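Local coordinates for programmed cell death 6-interacting protein (Homo sapiens, PDB 5WA1) that acts in multivesicular body biogenesis, membrane repair and cytokinesis, and is represented by its BRO1 domain, a part that engages CHMP4 proteins of ESCRT-III, at residues A[145-156]-A[173-184]; A[203-211]-A[251-262]. All blocks are in the same frame, centred on the assembly; numbering follows the deposited sequence.

Contact 1 (A[145-156]-A[173-184])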
loop_
_atom_site.group_PDB
_atom_site.type_symbol
_atom_site.label_atom_id
_atom_site.label_comp_id
_atom_site.label_asym_id
_atom_site.label_seq_id
_atom_site.Cartn_x
_atom_site.Cartn_y
_atom_site.Cartn_z
ATOM N N LEU A 145 -9.432 2.483 -9.869
ATOM C CA LEU A 145 -9.146 2.073 -8.497
ATOM C C LEU A 145 -7.658 1.810 -8.298
ATOM O O LEU A 145 -7.129 2.052 -7.208
ATOM C CB LEU A 145 -9.960 0.832 -8.120
ATOM C CG LEU A 145 -9.801 0.413 -6.650
ATOM C CD1 LEU A 145 -10.103 1.587 -5.725
ATOM C CD2 LEU A 145 -10.675 -0.800 -6.315
ATOM N N PHE A 146 -6.972 1.324 -9.336
ATOM C CA PHE A 146 -5.521 1.181 -9.275
ATOM C C PHE A 146 -4.851 2.515 -8.987
ATOM O O PHE A 146 -3.935 2.598 -8.162
ATOM C CB PHE A 146 -5.000 0.603 -10.596
ATOM C CG PHE A 146 -3.524 0.268 -10.578
ATOM C CD1 PHE A 146 -2.569 1.244 -10.835
ATOM C CD2 PHE A 146 -3.102 -1.026 -10.313
ATOM C CE1 PHE A 146 -1.219 0.937 -10.810
ATOM C CE2 PHE A 146 -1.750 -1.348 -10.298
ATOM C CZ PHE A 146 -0.809 -0.365 -10.546
ATOM N N ASN A 147 -5.281 3.571 -9.678
ATOM C CA ASN A 147 -4.658 4.875 -9.483
ATOM C C ASN A 147 -5.022 5.474 -8.133
ATOM O O ASN A 147 -4.215 6.210 -7.562
ATOM C CB ASN A 147 -5.040 5.822 -10.630
ATOM C CG ASN A 147 -4.226 5.556 -11.888
ATOM O OD1 ASN A 147 -3.553 4.533 -11.985
ATOM N ND2 ASN A 147 -4.280 6.473 -12.851
ATOM N N CYS A 148 -6.222 5.190 -7.611
ATOM C CA CYS A 148 -6.526 5.599 -6.240
ATOM C C CYS A 148 -5.520 4.987 -5.277
ATOM O O CYS A 148 -4.926 5.685 -4.444
ATOM C CB CYS A 148 -7.938 5.174 -5.843
ATOM S SG CYS A 148 -9.283 5.928 -6.798
ATOM N N ALA A 149 -5.319 3.673 -5.384
ATOM C CA ALA A 149 -4.364 2.985 -4.518
ATOM C C ALA A 149 -2.949 3.511 -4.729
ATOM O O ALA A 149 -2.219 3.765 -3.760
ATOM C CB ALA A 149 -4.426 1.480 -4.783
ATOM N N ALA A 150 -2.545 3.686 -5.991
ATOM C CA ALA A 150 -1.197 4.158 -6.295
ATOM C C ALA A 150 -0.970 5.564 -5.756
ATOM O O ALA A 150 0.059 5.846 -5.130
ATOM C CB ALA A 150 -0.965 4.118 -7.811
ATOM N N LEU A 151 -1.912 6.478 -6.010
ATOM C CA LEU A 151 -1.751 7.830 -5.489
ATOM C C LEU A 151 -1.756 7.833 -3.964
ATOM O O LEU A 151 -0.971 8.555 -3.336
ATOM C CB LEU A 151 -2.840 8.752 -6.063
ATOM C CG LEU A 151 -2.733 10.220 -5.639
ATOM C CD1 LEU A 151 -1.413 10.817 -6.096
ATOM C CD2 LEU A 151 -3.900 11.069 -6.146
ATOM N N ALA A 152 -2.598 6.997 -3.347
ATOM C CA ALA A 152 -2.580 6.883 -1.889
ATOM C C ALA A 152 -1.228 6.385 -1.388
ATOM O O ALA A 152 -0.731 6.849 -0.352
ATOM C CB ALA A 152 -3.689 5.945 -1.413
ATOM N N SER A 153 -0.618 5.432 -2.105
ATOM C CA SER A 153 0.705 4.954 -1.708
ATOM C C SER A 153 1.745 6.057 -1.834
ATOM O O SER A 153 2.669 6.135 -1.018
ATOM C CB SER A 153 1.117 3.739 -2.549
ATOM O OG SER A 153 1.637 4.140 -3.819
ATOM N N GLN A 154 1.603 6.931 -2.835
ATOM C CA GLN A 154 2.557 8.021 -2.994
ATOM C C GLN A 154 2.384 9.074 -1.909
ATOM O O GLN A 154 3.373 9.615 -1.397
ATOM C CB GLN A 154 2.413 8.653 -4.378
ATOM C CG GLN A 154 2.756 7.698 -5.522
ATOM C CD GLN A 154 2.770 8.408 -6.862
ATOM O OE1 GLN A 154 3.053 9.601 -6.930
ATOM N NE2 GLN A 154 2.451 7.683 -7.935
ATOM N N ILE A 155 1.136 9.386 -1.554
ATOM C CA ILE A 155 0.881 10.330 -0.470
ATOM C C ILE A 155 1.417 9.779 0.847
ATOM O O ILE A 155 2.030 10.503 1.641
ATOM C CB ILE A 155 -0.625 10.646 -0.388
ATOM C CG1 ILE A 155 -1.073 11.403 -1.640
ATOM C CG2 ILE A 155 -0.939 11.420 0.891
ATOM C CD1 ILE A 155 -2.597 11.543 -1.800
ATOM N N ALA A 156 1.199 8.488 1.096
ATOM C CA ALA A 156 1.690 7.881 2.331
ATOM C C ALA A 156 3.210 7.917 2.398
ATOM O O ALA A 156 3.792 8.242 3.446
ATOM C CB ALA A 156 1.187 6.442 2.438
ATOM N N HIS A 173 -3.422 5.638 4.672
ATOM C CA HIS A 173 -3.332 5.526 3.217
ATOM C C HIS A 173 -2.738 4.191 2.764
ATOM O O HIS A 173 -3.156 3.652 1.727
ATOM C CB HIS A 173 -2.530 6.704 2.664
ATOM C CG HIS A 173 -3.329 7.973 2.557
ATOM N ND1 HIS A 173 -3.992 8.528 3.631
ATOM C CD2 HIS A 173 -3.578 8.785 1.503
ATOM C CE1 HIS A 173 -4.607 9.632 3.243
ATOM N NE2 HIS A 173 -4.372 9.809 1.958
ATOM N N TYR A 174 -1.778 3.634 3.516
ATOM C CA TYR A 174 -1.248 2.311 3.180
ATOM C C TYR A 174 -2.311 1.234 3.329
ATOM O O TYR A 174 -2.392 0.320 2.504
ATOM C CB TYR A 174 -0.039 1.972 4.057
ATOM C CG TYR A 174 1.237 2.662 3.652
ATOM C CD1 TYR A 174 1.638 2.711 2.319
ATOM C CD2 TYR A 174 2.063 3.247 4.614
ATOM C CE1 TYR A 174 2.821 3.347 1.951
ATOM C CE2 TYR A 174 3.234 3.882 4.255
ATOM C CZ TYR A 174 3.602 3.932 2.921
ATOM O OH TYR A 174 4.771 4.563 2.557
ATOM N N GLN A 175 -3.152 1.333 4.360
ATOM C CA GLN A 175 -4.214 0.346 4.522
ATOM C C GLN A 175 -5.282 0.503 3.445
ATOM O O GLN A 175 -5.842 -0.493 2.971
ATOM C CB GLN A 175 -4.820 0.454 5.917
ATOM C CG GLN A 175 -3.871 -0.069 7.002
ATOM C CD GLN A 175 -4.458 0.093 8.383
ATOM O OE1 GLN A 175 -5.073 -0.830 8.924
ATOM N NE2 GLN A 175 -4.299 1.280 8.951
ATOM N N PHE A 176 -5.579 1.743 3.049
ATOM C CA PHE A 176 -6.475 1.949 1.917
ATOM C C PHE A 176 -5.890 1.349 0.643
ATOM O O PHE A 176 -6.563 0.588 -0.059
ATOM C CB PHE A 176 -6.762 3.439 1.717
ATOM C CG PHE A 176 -7.465 3.722 0.422
ATOM C CD1 PHE A 176 -8.832 3.555 0.323
ATOM C CD2 PHE A 176 -6.747 4.064 -0.719
ATOM C CE1 PHE A 176 -9.495 3.776 -0.894
ATOM C CE2 PHE A 176 -7.391 4.276 -1.933
ATOM C CZ PHE A 176 -8.767 4.135 -2.013
ATOM N N ALA A 177 -4.632 1.682 0.326
ATOM C CA ALA A 177 -4.010 1.137 -0.877
ATOM C C ALA A 177 -4.003 -0.384 -0.846
ATOM O O ALA A 177 -4.313 -1.035 -1.852
ATOM C CB ALA A 177 -2.588 1.678 -1.038
ATOM N N SER A 178 -3.694 -0.968 0.314
ATOM C CA SER A 178 -3.701 -2.421 0.445
ATOM C C SER A 178 -5.072 -3.000 0.128
ATOM O O SER A 178 -5.182 -4.006 -0.582
ATOM C CB SER A 178 -3.277 -2.826 1.859
ATOM O OG SER A 178 -3.306 -4.248 2.001
ATOM N N GLY A 179 -6.132 -2.388 0.664
ATOM C CA GLY A 179 -7.469 -2.897 0.412
ATOM C C GLY A 179 -7.930 -2.663 -1.010
ATOM O O GLY A 179 -8.702 -3.460 -1.559
ATOM N N ALA A 180 -7.470 -1.579 -1.632
ATOM C CA ALA A 180 -7.890 -1.299 -3.000
ATOM C C ALA A 180 -7.184 -2.213 -3.996
ATOM O O ALA A 180 -7.820 -2.714 -4.927
ATOM C CB ALA A 180 -7.641 0.171 -3.345
ATOM N N PHE A 181 -5.875 -2.445 -3.818
ATOM C CA PHE A 181 -5.198 -3.433 -4.655
ATOM C C PHE A 181 -5.821 -4.807 -4.468
ATOM O O PHE A 181 -5.965 -5.570 -5.430
ATOM C CB PHE A 181 -3.700 -3.493 -4.336
ATOM C CG PHE A 181 -2.919 -2.305 -4.827
ATOM C CD1 PHE A 181 -3.036 -1.865 -6.136
ATOM C CD2 PHE A 181 -2.049 -1.632 -3.967
ATOM C CE1 PHE A 181 -2.306 -0.768 -6.590
ATOM C CE2 PHE A 181 -1.324 -0.534 -4.408
ATOM C CZ PHE A 181 -1.442 -0.103 -5.721
ATOM N N LEU A 182 -6.213 -5.134 -3.233
ATOM C CA LEU A 182 -6.823 -6.436 -2.974
ATOM C C LEU A 182 -8.202 -6.537 -3.610
ATOM O O LEU A 182 -8.590 -7.607 -4.101
ATOM C CB LEU A 182 -6.914 -6.683 -1.473
ATOM C CG LEU A 182 -7.418 -8.071 -1.108
ATOM C CD1 LEU A 182 -6.440 -9.116 -1.619
ATOM C CD2 LEU A 182 -7.603 -8.180 0.389
ATOM N N HIS A 183 -8.969 -5.443 -3.600
ATOM C CA HIS A 183 -10.254 -5.451 -4.294
ATOM C C HIS A 183 -10.069 -5.685 -5.788
ATOM O O HIS A 183 -10.850 -6.412 -6.411
ATOM C CB HIS A 183 -11.005 -4.142 -4.045
ATOM C CG HIS A 183 -12.436 -4.183 -4.481
ATOM N ND1 HIS A 183 -12.902 -3.485 -5.574
ATOM C CD2 HIS A 183 -13.505 -4.837 -3.969
ATOM C CE1 HIS A 183 -14.195 -3.709 -5.719
ATOM N NE2 HIS A 183 -14.586 -4.527 -4.759
ATOM N N ILE A 184 -9.034 -5.082 -6.382
ATOM C CA ILE A 184 -8.771 -5.327 -7.797
ATOM C C ILE A 184 -8.429 -6.793 -8.023
ATOM O O ILE A 184 -8.891 -7.412 -8.989
ATOM C CB ILE A 184 -7.653 -4.405 -8.314
ATOM C CG1 ILE A 184 -8.028 -2.940 -8.104
ATOM C CG2 ILE A 184 -7.386 -4.665 -9.796
ATOM C CD1 ILE A 184 -6.948 -1.989 -8.521
HETATM O O HOH W 1 5.703 6.516 4.557
#

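Contact 2 (A[203-211]-A[251-262])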
loop_
_atom_site.group_PDB
_atom_site.type_symbol
_atom_site.label_atom_id
_atom_site.label_comp_id
_atom_site.label_asym_id
_atom_site.label_seq_id
_atom_site.Cartn_x
_atom_site.Cartn_y
_atom_site.Cartn_z
ATOM N N ASP A 203 -2.096 -11.490 -9.730
ATOM C CA ASP A 203 -0.818 -11.766 -9.076
ATOM C C ASP A 203 -0.086 -10.479 -8.713
ATOM O O ASP A 203 0.474 -10.360 -7.618
ATOM C CB ASP A 203 0.051 -12.643 -9.972
ATOM C CG ASP A 203 -0.188 -14.118 -9.744
ATOM O OD1 ASP A 203 -1.287 -14.467 -9.261
ATOM O OD2 ASP A 203 0.720 -14.927 -10.038
ATOM N N THR A 204 -0.085 -9.501 -9.618
ATOM C CA THR A 204 0.623 -8.254 -9.356
ATOM C C THR A 204 -0.049 -7.451 -8.249
ATOM O O THR A 204 0.628 -6.961 -7.337
ATOM C CB THR A 204 0.714 -7.419 -10.632
ATOM O OG1 THR A 204 1.345 -8.189 -11.661
ATOM C CG2 THR A 204 1.522 -6.153 -10.379
ATOM N N VAL A 205 -1.377 -7.279 -8.321
ATOM C CA VAL A 205 -2.041 -6.425 -7.338
ATOM C C VAL A 205 -2.151 -7.132 -5.995
ATOM O O VAL A 205 -2.194 -6.477 -4.950
ATOM C CB VAL A 205 -3.420 -5.948 -7.838
ATOM C CG1 VAL A 205 -3.252 -4.823 -8.866
ATOM C CG2 VAL A 205 -4.232 -7.099 -8.417
ATOM N N GLY A 206 -2.182 -8.465 -5.986
ATOM C CA GLY A 206 -2.066 -9.175 -4.724
ATOM C C GLY A 206 -0.747 -8.899 -4.027
ATOM O O GLY A 206 -0.699 -8.722 -2.805
ATOM N N THR A 207 0.347 -8.848 -4.791
ATOM C CA THR A 207 1.638 -8.551 -4.173
ATOM C C THR A 207 1.704 -7.098 -3.716
ATOM O O THR A 207 2.184 -6.808 -2.618
ATOM C CB THR A 207 2.786 -8.871 -5.134
ATOM O OG1 THR A 207 2.820 -10.281 -5.378
ATOM C CG2 THR A 207 4.129 -8.447 -4.538
ATOM N N LEU A 208 1.219 -6.170 -4.544
ATOM C CA LEU A 208 1.153 -4.775 -4.124
ATOM C C LEU A 208 0.313 -4.618 -2.863
ATOM O O LEU A 208 0.637 -3.803 -1.995
ATOM C CB LEU A 208 0.573 -3.907 -5.248
ATOM C CG LEU A 208 1.438 -3.809 -6.508
ATOM C CD1 LEU A 208 0.681 -3.073 -7.613
ATOM C CD2 LEU A 208 2.738 -3.100 -6.186
ATOM N N SER A 209 -0.789 -5.364 -2.761
ATOM C CA SER A 209 -1.613 -5.273 -1.560
ATOM C C SER A 209 -0.817 -5.667 -0.322
ATOM O O SER A 209 -0.903 -5.012 0.725
ATOM C CB SER A 209 -2.842 -6.166 -1.709
ATOM O OG SER A 209 -3.623 -6.159 -0.530
ATOM N N LEU A 210 -0.033 -6.736 -0.421
ATOM C CA LEU A 210 0.780 -7.159 0.718
ATOM C C LEU A 210 1.888 -6.159 1.030
ATOM O O LEU A 210 2.192 -5.909 2.207
ATOM C CB LEU A 210 1.349 -8.544 0.437
ATOM C CG LEU A 210 2.212 -9.156 1.533
ATOM C CD1 LEU A 210 1.512 -9.082 2.887
ATOM C CD2 LEU A 210 2.512 -10.590 1.143
ATOM N N ILE A 211 2.511 -5.573 0.006
ATOM C CA ILE A 211 3.548 -4.570 0.255
ATOM C C ILE A 211 2.976 -3.391 1.042
ATOM O O ILE A 211 3.595 -2.893 1.993
ATOM C CB ILE A 211 4.174 -4.105 -1.074
ATOM C CG1 ILE A 211 4.954 -5.242 -1.729
ATOM C CG2 ILE A 211 5.051 -2.864 -0.845
ATOM C CD1 ILE A 211 5.402 -4.939 -3.160
ATOM N N GLN A 251 6.884 -13.454 -2.842
ATOM C CA GLN A 251 6.060 -13.395 -4.050
ATOM C C GLN A 251 6.778 -12.711 -5.207
ATOM O O GLN A 251 6.368 -12.876 -6.356
ATOM C CB GLN A 251 4.739 -12.672 -3.767
ATOM C CG GLN A 251 3.881 -13.369 -2.728
ATOM C CD GLN A 251 2.653 -12.575 -2.363
ATOM O OE1 GLN A 251 2.358 -11.553 -2.978
ATOM N NE2 GLN A 251 1.929 -13.037 -1.350
ATOM N N CYS A 252 7.834 -11.950 -4.929
ATOM C CA CYS A 252 8.634 -11.303 -5.960
ATOM C C CYS A 252 9.837 -12.121 -6.385
ATOM O O CYS A 252 10.498 -11.744 -7.359
ATOM C CB CYS A 252 9.152 -9.952 -5.472
ATOM S SG CYS A 252 7.877 -8.830 -5.080
ATOM N N GLN A 253 10.117 -13.225 -5.688
ATOM C CA GLN A 253 11.384 -13.929 -5.859
ATOM C C GLN A 253 11.625 -14.319 -7.308
ATOM O O GLN A 253 12.747 -14.194 -7.815
ATOM C CB GLN A 253 11.412 -15.172 -4.972
ATOM C CG GLN A 253 12.292 -15.058 -3.765
ATOM C CD GLN A 253 12.396 -16.378 -3.047
ATOM O OE1 GLN A 253 11.626 -17.302 -3.323
ATOM N NE2 GLN A 253 13.352 -16.486 -2.133
ATOM N N TYR A 254 10.589 -14.801 -7.990
ATOM C CA TYR A 254 10.738 -15.340 -9.331
ATOM C C TYR A 254 10.021 -14.492 -10.376
ATOM O O TYR A 254 9.841 -14.948 -11.506
ATOM C CB TYR A 254 10.234 -16.784 -9.367
ATOM C CG TYR A 254 10.939 -17.696 -8.377
ATOM C CD1 TYR A 254 12.200 -18.202 -8.648
ATOM C CD2 TYR A 254 10.345 -18.033 -7.166
ATOM C CE1 TYR A 254 12.854 -19.033 -7.743
ATOM C CE2 TYR A 254 10.991 -18.858 -6.252
ATOM C CZ TYR A 254 12.246 -19.359 -6.552
ATOM O OH TYR A 254 12.892 -20.185 -5.656
ATOM N N LYS A 255 9.627 -13.269 -10.025
ATOM C CA LYS A 255 8.893 -12.375 -10.909
ATOM C C LYS A 255 9.715 -11.117 -11.141
ATOM O O LYS A 255 10.414 -10.647 -10.240
ATOM C CB LYS A 255 7.532 -11.997 -10.309
ATOM C CG LYS A 255 6.664 -13.176 -9.897
ATOM C CD LYS A 255 5.679 -13.550 -10.989
ATOM C CE LYS A 255 4.760 -14.673 -10.545
ATOM N NZ LYS A 255 3.885 -15.148 -11.657
ATOM N N ASP A 256 9.647 -10.579 -12.349
ATOM C CA ASP A 256 10.318 -9.325 -12.667
ATOM C C ASP A 256 9.315 -8.309 -13.195
ATOM O O ASP A 256 9.585 -7.571 -14.145
ATOM C CB ASP A 256 11.446 -9.538 -13.668
ATOM C CG ASP A 256 12.407 -8.364 -13.711
ATOM O OD1 ASP A 256 12.774 -7.848 -12.631
ATOM O OD2 ASP A 256 12.781 -7.950 -14.831
ATOM N N THR A 257 8.135 -8.266 -12.586
ATOM C CA THR A 257 7.109 -7.372 -13.100
ATOM C C THR A 257 7.161 -6.012 -12.413
ATOM O O THR A 257 6.984 -4.980 -13.068
ATOM C CB THR A 257 5.733 -8.028 -12.957
ATOM O OG1 THR A 257 5.418 -8.221 -11.578
ATOM C CG2 THR A 257 5.740 -9.377 -13.631
ATOM N N LEU A 258 7.455 -5.988 -11.112
ATOM C CA LEU A 258 7.569 -4.732 -10.388
ATOM C C LEU A 258 8.918 -4.077 -10.676
ATOM O O LEU A 258 9.844 -4.733 -11.158
ATOM C CB LEU A 258 7.386 -4.974 -8.893
ATOM C CG LEU A 258 5.985 -5.476 -8.541
ATOM C CD1 LEU A 258 5.852 -5.703 -7.034
ATOM C CD2 LEU A 258 4.909 -4.496 -9.059
ATOM N N PRO A 259 9.044 -2.773 -10.413
ATOM C CA PRO A 259 10.322 -2.093 -10.652
ATOM C C PRO A 259 11.465 -2.742 -9.882
ATOM O O PRO A 259 11.270 -3.367 -8.835
ATOM C CB PRO A 259 10.059 -0.666 -10.162
ATOM C CG PRO A 259 8.575 -0.490 -10.334
ATOM C CD PRO A 259 7.982 -1.826 -10.013
ATOM N N LYS A 260 12.679 -2.557 -10.418
ATOM C CA LYS A 260 13.858 -3.296 -9.974
ATOM C C LYS A 260 14.110 -3.155 -8.479
ATOM O O LYS A 260 14.574 -4.097 -7.825
ATOM C CB LYS A 260 15.089 -2.808 -10.739
ATOM C CG LYS A 260 15.472 -3.621 -11.948
ATOM C CD LYS A 260 16.945 -3.399 -12.279
ATOM C CE LYS A 260 17.813 -3.582 -11.037
ATOM N NZ LYS A 260 19.266 -3.737 -11.347
ATOM N N GLU A 261 13.844 -1.976 -7.931
ATOM C CA GLU A 261 14.205 -1.689 -6.554
ATOM C C GLU A 261 13.254 -2.314 -5.541
ATOM O O GLU A 261 13.584 -2.332 -4.357
ATOM C CB GLU A 261 14.270 -0.172 -6.338
ATOM C CG GLU A 261 12.948 0.560 -6.563
ATOM C CD GLU A 261 12.711 0.971 -8.014
ATOM O OE1 GLU A 261 13.363 0.413 -8.927
ATOM O OE2 GLU A 261 11.866 1.866 -8.235
ATOM N N VAL A 262 12.102 -2.839 -5.969
ATOM C CA VAL A 262 11.130 -3.361 -5.012
ATOM C C VAL A 262 11.681 -4.596 -4.303
ATOM O O VAL A 262 11.607 -4.711 -3.075
ATOM C CB VAL A 262 9.792 -3.658 -5.714
ATOM C CG1 VAL A 262 8.883 -4.476 -4.811
ATOM C CG2 VAL A 262 9.112 -2.341 -6.115
HETATM O O HOH W 2 3.458 -9.737 -11.641
HETATM O O HOH W 3 4.462 -10.767 -7.911
#

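Contact 1 (A[145-156]-A[173-184])
A149 and F181 make the clearest bump in a hollow: the methyl CB of A149 stands over the centre of the F181 ring, 3.5 Å from its centroid. The F181 side chain leaves its own backbone alongside the other helix, but a first torsion of -73° swings CG beside the backbone N and brings the ring flat beneath that methyl. Its edge then points at the face of F146 in a T-shaped pair, the planes turned 68° apart.

The same fit recurs near the other end, where A156 CB lies 3.5 Å from the centroid of the Y174 ring, again over the middle of a face. The phenol oxygen continues past the methyl to a water shared with A156 O, to which the water donates, so the tyrosine ring can cover an apolar bump while its hydroxyl stays hydrated.

The backbones come closest at A149 itself, its CA 4.1 Å from the CA of A177, and A177 CB presses on A149 O at 3.4 Å. Small residues suit this strip, because an alanine methyl adds little to the backbone and lets the two helices come close. F176 flanks it, meeting A152 CB with its ring edge (CD2, 3.7 Å). Beyond F181, at the end away from Y174, larger aliphatics fill the gap: L145 slides past I184 in the opposite direction, CD1 of the leucine reaching A180 CB, while its CD2 meets the edge of the H183 imidazole at ND1, a buried nitrogen with no polar partner in the model. I184 CD1 tucks against the backbone of F146.

No direct hydrogen bond joins the segments; apart from the bridging water, packing and ring contacts hold them. The axes approach to 8.3 Å at 157°, giving the close antiparallel helix hairpin expected of the helical BRO1 fold, of the TPR clan.

Contact 2 (A[203-211]-A[251-262])
T207 and Q251 form the direct hydrogen bond of this contact: T207 OG1 donates to Q251 OE1 at 2.8 Å, in the carbonyl plane and on a lone pair of the amide oxygen, with a C=O...OG1 angle of 141°. The glutamine chain runs extended beyond CG, long enough to slide past the threonine and deliver its amide, whose NE2 end lies beside L210 CD2 (3.5 Å). A water adds a second link, donating to both T207 OG1 and Q251 O, so the hydroxyl donates one hydrogen bond and accepts another.

Another water links T204 and T257, where T204 OG1 and T257 OG1 stand 4.1 Å apart, too far for a direct bond. T204 OG1 accepts from it and is also bonded to V198 O, outside the two segments.

At the surface, D203 OD2 and K255 NZ form a salt bridge 3.6 Å long, the side chains crossing at about a right angle; K255 closes the type I turn that begins at C252 and bends at its second torsion to come back toward the helix.

Apolar contacts occupy the deeper side. L258 uses both prongs of its fork: CD2 meets L208 CD2 at 3.9 Å and T204 CG2 nearby, whereas CD1 meets I211 CD1 tip to tip at 4.0 Å. I211 CD1 also touches V262 CG1. With chi1 near -65°, T207 keeps its hydroxyl for the glutamine and turns CG2 toward C252 SG, 3.8 Å away. F120 packs on both T204 and L258.

A beta-branched threonine suits such a boundary, having one polar and one apolar branch. The chemistry implies a graded seam, in which leucine, isoleucine and valine methyls pack on the inner side, hydroxyls and waters bridge the middle, and the long salt bridge probably contributes little.

Contact 1 closes before contact 2 opens along the chain, and their centres lie about 15 Å apart. Contact 1 joins helices 137-157 and 164-191; contact 2 joins the next helix, 202-226, to the end of helix 231-252 and the loop leading into helix 262-287. The two meet where helices 164-191 and 202-226, which follow each other in the chain, touch: S178 O probably accepts a hydrogen bond from S209 OG at 2.7 Å, and F181 CD2 packs on L208 CB. Packing thus passes from helix 137-157 through 164-191 to 202-226 within the BRO1 domain. Contact 2 falls in the region that interacts with CHMP4 proteins, while contact 1 sits nearer the domain centre.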